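Local coordinates for Slr1438 protein (Synechocystis sp., PDB 3K25) that probably binds carbohydrate and may act as a sugar isomerase of the aldose 1-epimerase family, though its function is not established, at residues Q107-N119 against A129-H141. Numbering follows the deposited sequence.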
loop_
_atom_site.group_PDB
_atom_site.type_symbol
_atom_site.label_atom_id
_atom_site.label_comp_id
_atom_site.label_asym_id
_atom_site.label_seq_id
_atom_site.Cartn_x
_atom_site.Cartn_y
_atom_site.Cartn_z
ATOM N N GLN A 107 17.043 18.056 -0.122
ATOM C CA GLN A 107 18.202 18.280 -0.979
ATOM C C GLN A 107 18.189 17.467 -2.277
ATOM O O GLN A 107 18.262 18.036 -3.365
ATOM C CB GLN A 107 19.497 17.995 -0.213
ATOM C CG GLN A 107 19.831 16.521 -0.072
ATOM C CD GLN A 107 21.103 16.285 0.715
ATOM O OE1 GLN A 107 21.172 16.595 1.907
ATOM N NE2 GLN A 107 22.123 15.736 0.053
ATOM N N ASP A 108 18.096 16.145 -2.171
ATOM C CA ASP A 108 18.095 15.302 -3.360
ATOM C C ASP A 108 16.685 14.978 -3.812
ATOM O O ASP A 108 16.483 14.385 -4.869
ATOM C CB ASP A 108 18.871 14.010 -3.097
ATOM C CG ASP A 108 20.329 14.270 -2.740
ATOM O OD1 ASP A 108 21.000 15.036 -3.467
ATOM O OD2 ASP A 108 20.809 13.702 -1.734
ATOM N N ASN A 109 15.716 15.391 -3.004
ATOM C CA ASN A 109 14.303 15.166 -3.283
ATOM C C ASN A 109 13.474 15.682 -2.111
ATOM O O ASN A 109 14.023 16.226 -1.150
ATOM C CB ASN A 109 14.025 13.670 -3.476
ATOM C CG ASN A 109 14.595 12.810 -2.348
ATOM O OD1 ASN A 109 14.360 13.065 -1.165
ATOM N ND2 ASN A 109 15.341 11.780 -2.718
ATOM N N ALA A 110 12.156 15.532 -2.208
ATOM C CA ALA A 110 11.256 15.934 -1.129
ATOM C C ALA A 110 11.188 14.664 -0.295
ATOM O O ALA A 110 10.693 13.642 -0.761
ATOM C CB ALA A 110 9.869 16.289 -1.675
ATOM N N ARG A 111 11.694 14.709 0.926
ATOM C CA ARG A 111 11.692 13.508 1.745
ATOM C C ARG A 111 11.099 13.653 3.137
ATOM O O ARG A 111 11.559 14.468 3.945
ATOM C CB ARG A 111 13.118 12.973 1.843
ATOM C CG ARG A 111 13.312 11.921 2.891
ATOM C CD ARG A 111 14.688 11.330 2.786
ATOM N NE ARG A 111 15.010 10.497 3.940
ATOM C CZ ARG A 111 16.047 9.673 3.982
ATOM N NH1 ARG A 111 16.850 9.569 2.930
ATOM N NH2 ARG A 111 16.288 8.967 5.077
ATOM N N LEU A 112 10.083 12.844 3.412
ATOM C CA LEU A 112 9.422 12.861 4.711
ATOM C C LEU A 112 9.608 11.500 5.398
ATOM O O LEU A 112 9.329 10.456 4.807
ATOM C CB LEU A 112 7.931 13.174 4.538
ATOM C CG LEU A 112 7.209 13.877 5.695
ATOM C CD1 LEU A 112 7.536 13.205 7.001
ATOM C CD2 LEU A 112 7.652 15.313 5.759
ATOM N N ASP A 113 10.085 11.523 6.640
ATOM C CA ASP A 113 10.317 10.298 7.400
ATOM C C ASP A 113 9.326 10.092 8.552
ATOM O O ASP A 113 9.261 10.888 9.485
ATOM C CB ASP A 113 11.755 10.289 7.915
ATOM C CG ASP A 113 12.749 10.015 6.813
ATOM O OD1 ASP A 113 12.346 10.071 5.633
ATOM O OD2 ASP A 113 13.925 9.744 7.120
ATOM N N LEU A 114 8.568 9.001 8.474
ATOM C CA LEU A 114 7.549 8.684 9.467
ATOM C C LEU A 114 7.849 7.446 10.293
ATOM O O LEU A 114 8.519 6.515 9.837
ATOM C CB LEU A 114 6.206 8.489 8.774
ATOM C CG LEU A 114 5.779 9.614 7.837
ATOM C CD1 LEU A 114 4.401 9.296 7.278
ATOM C CD2 LEU A 114 5.757 10.936 8.599
ATOM N N ARG A 115 7.306 7.424 11.504
ATOM C CA ARG A 115 7.528 6.308 12.407
ATOM C C ARG A 115 6.265 5.757 13.048
ATOM O O ARG A 115 5.391 6.507 13.519
ATOM C CB ARG A 115 8.504 6.724 13.505
ATOM C CG ARG A 115 8.524 5.817 14.725
ATOM C CD ARG A 115 9.531 6.347 15.741
ATOM N NE ARG A 115 9.676 5.465 16.894
ATOM C CZ ARG A 115 8.950 5.551 18.000
ATOM N NH1 ARG A 115 8.018 6.492 18.122
ATOM N NH2 ARG A 115 9.155 4.687 18.984
ATOM N N LEU A 116 6.188 4.431 13.056
ATOM C CA LEU A 116 5.083 3.720 13.675
ATOM C C LEU A 116 5.664 2.710 14.647
ATOM O O LEU A 116 6.375 1.776 14.257
ATOM C CB LEU A 116 4.234 2.998 12.641
ATOM C CG LEU A 116 3.105 2.191 13.294
ATOM C CD1 LEU A 116 2.392 3.036 14.355
ATOM C CD2 LEU A 116 2.140 1.724 12.204
ATOM N N SER A 117 5.357 2.914 15.918
ATOM C CA SER A 117 5.847 2.056 16.976
ATOM C C SER A 117 4.746 1.230 17.599
ATOM O O SER A 117 3.583 1.646 17.676
ATOM C CB SER A 117 6.499 2.897 18.079
ATOM O OG SER A 117 6.812 2.098 19.210
ATOM N N HIS A 118 5.134 0.055 18.061
ATOM C CA HIS A 118 4.200 -0.823 18.732
ATOM C C HIS A 118 3.733 -0.123 20.024
ATOM O O HIS A 118 4.327 0.870 20.458
ATOM C CB HIS A 118 4.913 -2.135 19.071
ATOM C CG HIS A 118 6.079 -1.965 19.997
ATOM N ND1 HIS A 118 5.938 -1.876 21.366
ATOM C CD2 HIS A 118 7.404 -1.835 19.747
ATOM C CE1 HIS A 118 7.124 -1.698 21.918
ATOM N NE2 HIS A 118 8.031 -1.671 20.958
ATOM N N ASN A 119 2.646 -0.631 20.605
ATOM C CA ASN A 119 2.118 -0.125 21.869
ATOM C C ASN A 119 1.249 -1.201 22.545
ATOM O O ASN A 119 1.068 -2.289 21.999
ATOM C CB ASN A 119 1.340 1.191 21.671
ATOM C CG ASN A 119 0.019 1.013 20.943
ATOM O OD1 ASN A 119 -0.576 -0.066 20.932
ATOM N ND2 ASN A 119 -0.463 2.096 20.354
ATOM N N ALA A 129 7.438 -6.484 19.653
ATOM C CA ALA A 129 7.874 -5.100 19.824
ATOM C C ALA A 129 8.416 -4.505 18.528
ATOM O O ALA A 129 9.614 -4.197 18.421
ATOM C CB ALA A 129 8.945 -5.036 20.913
ATOM N N PHE A 130 7.530 -4.313 17.558
ATOM C CA PHE A 130 7.930 -3.778 16.261
ATOM C C PHE A 130 8.125 -2.267 16.224
ATOM O O PHE A 130 7.562 -1.520 17.027
ATOM C CB PHE A 130 6.889 -4.161 15.192
ATOM C CG PHE A 130 5.673 -3.273 15.182
ATOM C CD1 PHE A 130 5.693 -2.054 14.499
ATOM C CD2 PHE A 130 4.538 -3.622 15.903
ATOM C CE1 PHE A 130 4.599 -1.188 14.541
ATOM C CE2 PHE A 130 3.432 -2.776 15.959
ATOM C CZ PHE A 130 3.458 -1.549 15.277
ATOM N N GLU A 131 8.929 -1.828 15.268
ATOM C CA GLU A 131 9.157 -0.407 15.042
ATOM C C GLU A 131 9.402 -0.212 13.549
ATOM O O GLU A 131 10.320 -0.796 12.975
ATOM C CB GLU A 131 10.341 0.142 15.848
ATOM C CG GLU A 131 10.363 1.675 15.802
ATOM C CD GLU A 131 11.264 2.317 16.844
ATOM O OE1 GLU A 131 12.493 2.215 16.693
ATOM O OE2 GLU A 131 10.739 2.925 17.812
ATOM N N LEU A 132 8.564 0.605 12.927
ATOM C CA LEU A 132 8.677 0.871 11.504
ATOM C C LEU A 132 9.011 2.324 11.230
ATOM O O LEU A 132 8.413 3.218 11.825
ATOM C CB LEU A 132 7.350 0.551 10.804
ATOM C CG LEU A 132 6.940 -0.866 10.408
ATOM C CD1 LEU A 132 7.347 -1.880 11.454
ATOM C CD2 LEU A 132 5.424 -0.865 10.196
ATOM N N VAL A 133 9.975 2.551 10.346
ATOM C CA VAL A 133 10.324 3.904 9.936
ATOM C C VAL A 133 10.295 3.854 8.415
ATOM O O VAL A 133 11.078 3.135 7.789
ATOM C CB VAL A 133 11.736 4.359 10.409
ATOM C CG1 VAL A 133 11.775 4.516 11.927
ATOM C CG2 VAL A 133 12.771 3.372 9.956
ATOM N N PHE A 134 9.360 4.585 7.822
ATOM C CA PHE A 134 9.234 4.613 6.374
ATOM C C PHE A 134 9.699 5.966 5.896
ATOM O O PHE A 134 9.465 6.988 6.551
ATOM C CB PHE A 134 7.773 4.399 5.930
ATOM C CG PHE A 134 7.270 2.978 6.089
ATOM C CD1 PHE A 134 7.963 2.045 6.874
ATOM C CD2 PHE A 134 6.070 2.588 5.491
ATOM C CE1 PHE A 134 7.461 0.754 7.058
ATOM C CE2 PHE A 134 5.560 1.297 5.668
ATOM C CZ PHE A 134 6.250 0.379 6.452
ATOM N N SER A 135 10.364 5.964 4.751
ATOM C CA SER A 135 10.863 7.190 4.165
ATOM C C SER A 135 10.162 7.371 2.828
ATOM O O SER A 135 10.216 6.498 1.961
ATOM C CB SER A 135 12.382 7.095 3.966
ATOM O OG SER A 135 12.910 8.278 3.389
ATOM N N TYR A 136 9.477 8.496 2.675
ATOM C CA TYR A 136 8.792 8.784 1.429
ATOM C C TYR A 136 9.614 9.854 0.728
ATOM O O TYR A 136 9.813 10.942 1.259
ATOM C CB TYR A 136 7.379 9.288 1.693
ATOM C CG TYR A 136 6.553 8.401 2.596
ATOM C CD1 TYR A 136 6.863 8.274 3.944
ATOM C CD2 TYR A 136 5.426 7.733 2.113
ATOM C CE1 TYR A 136 6.079 7.521 4.793
ATOM C CE2 TYR A 136 4.629 6.972 2.960
ATOM C CZ TYR A 136 4.960 6.878 4.302
ATOM O OH TYR A 136 4.146 6.192 5.177
ATOM N N GLN A 137 10.101 9.520 -0.461
ATOM C CA GLN A 137 10.934 10.419 -1.254
ATOM C C GLN A 137 10.263 10.702 -2.581
ATOM O O GLN A 137 9.921 9.786 -3.320
ATOM C CB GLN A 137 12.301 9.778 -1.464
ATOM C CG GLN A 137 12.868 9.290 -0.152
ATOM C CD GLN A 137 14.063 8.395 -0.313
ATOM O OE1 GLN A 137 14.378 7.947 -1.411
ATOM N NE2 GLN A 137 14.732 8.113 0.793
ATOM N N LEU A 138 10.068 11.988 -2.858
ATOM C CA LEU A 138 9.428 12.439 -4.086
ATOM C C LEU A 138 10.397 13.212 -4.971
ATOM O O LEU A 138 10.955 14.215 -4.539
ATOM C CB LEU A 138 8.250 13.347 -3.759
ATOM C CG LEU A 138 7.506 13.819 -5.009
ATOM C CD1 LEU A 138 6.480 12.750 -5.373
ATOM C CD2 LEU A 138 6.806 15.164 -4.763
ATOM N N GLN A 139 10.605 12.727 -6.192
ATOM C CA GLN A 139 11.467 13.400 -7.156
ATOM C C GLN A 139 10.961 13.163 -8.565
ATOM O O GLN A 139 10.396 12.111 -8.869
ATOM C CB GLN A 139 12.915 12.911 -7.114
ATOM C CG GLN A 139 13.596 13.155 -8.481
ATOM C CD GLN A 139 14.987 12.566 -8.617
ATOM O OE1 GLN A 139 15.240 11.422 -8.224
ATOM N NE2 GLN A 139 15.899 13.342 -9.207
ATOM N N GLY A 140 11.193 14.151 -9.423
ATOM C CA GLY A 140 10.792 14.053 -10.807
ATOM C C GLY A 140 9.420 13.452 -10.992
ATOM O O GLY A 140 8.428 14.030 -10.567
ATOM N N HIS A 141 9.357 12.284 -11.620
ATOM C CA HIS A 141 8.075 11.647 -11.866
ATOM C C HIS A 141 7.893 10.347 -11.103
ATOM O O HIS A 141 7.192 9.441 -11.558
ATOM C CB HIS A 141 7.903 11.402 -13.366
ATOM C CG HIS A 141 7.706 12.655 -14.163
ATOM N ND1 HIS A 141 6.547 13.400 -14.108
ATOM C CD2 HIS A 141 8.528 13.304 -15.023
ATOM C CE1 HIS A 141 6.663 14.451 -14.900
ATOM N NE2 HIS A 141 7.855 14.417 -15.466
#
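S135 and D113 meet across two neighbouring antiparallel strands, 110-117 and 130-139, in one of the large antiparallel sheets of a galactose mutarotase-like fold. S135 OG donates to D113 OD1 (2.9 Å), coming in 32° out of the carboxylate plane. From the opposite face of that plane R111 NE reaches the same oxygen, while R111 NH2 takes the syn lone pair of D113 OD2 at 3.2 Å, with that oxygen in the guanidinium plane. This side-on, two-nitrogen grip depends on an arginine chain extended from CG to NE, with CG turned away from the backbone N (chi1 167°), which lays the guanidinium over S135 OG without a bond between them. Q137 runs alongside R111, and its NE2 donates to S135 OG at 3.2 Å, so the hydroxyl accepts from Q137 and donates to D113. With an alanine in place of R111, the D113 carboxylate would probably lose its charge partner and one side of the Q137 chain would be uncovered. Farther along the same face, R115 grips E131 with both NE and NH2 on the single oxygen OE2; its NH1 pairs with E100 of the edge strand 100-105. Guanidinium and carboxylate planes stand 72° apart. The other face is largely apolar and mostly buried: A110 packs on L138, L114 crosses Y136 at about a right angle, and L116 meets F130. Strand 14-18 lies against one end of this face, where L16 touches A110 and L138; W99 and F68 make T-shaped (edge-to-face) stacks with F134 and F130, respectively. Paired backbone bonds at A110-L138, L112-Y136, L114-F134 and L116-L132 fix the register. The Y136 side chain ends nearer strand 110-117: L114 CD1 comes within 3.5 Å of Y136 CE1, and L112 O sits at the tyrosine ring's edge, 3.4 Å from Y136 CD1.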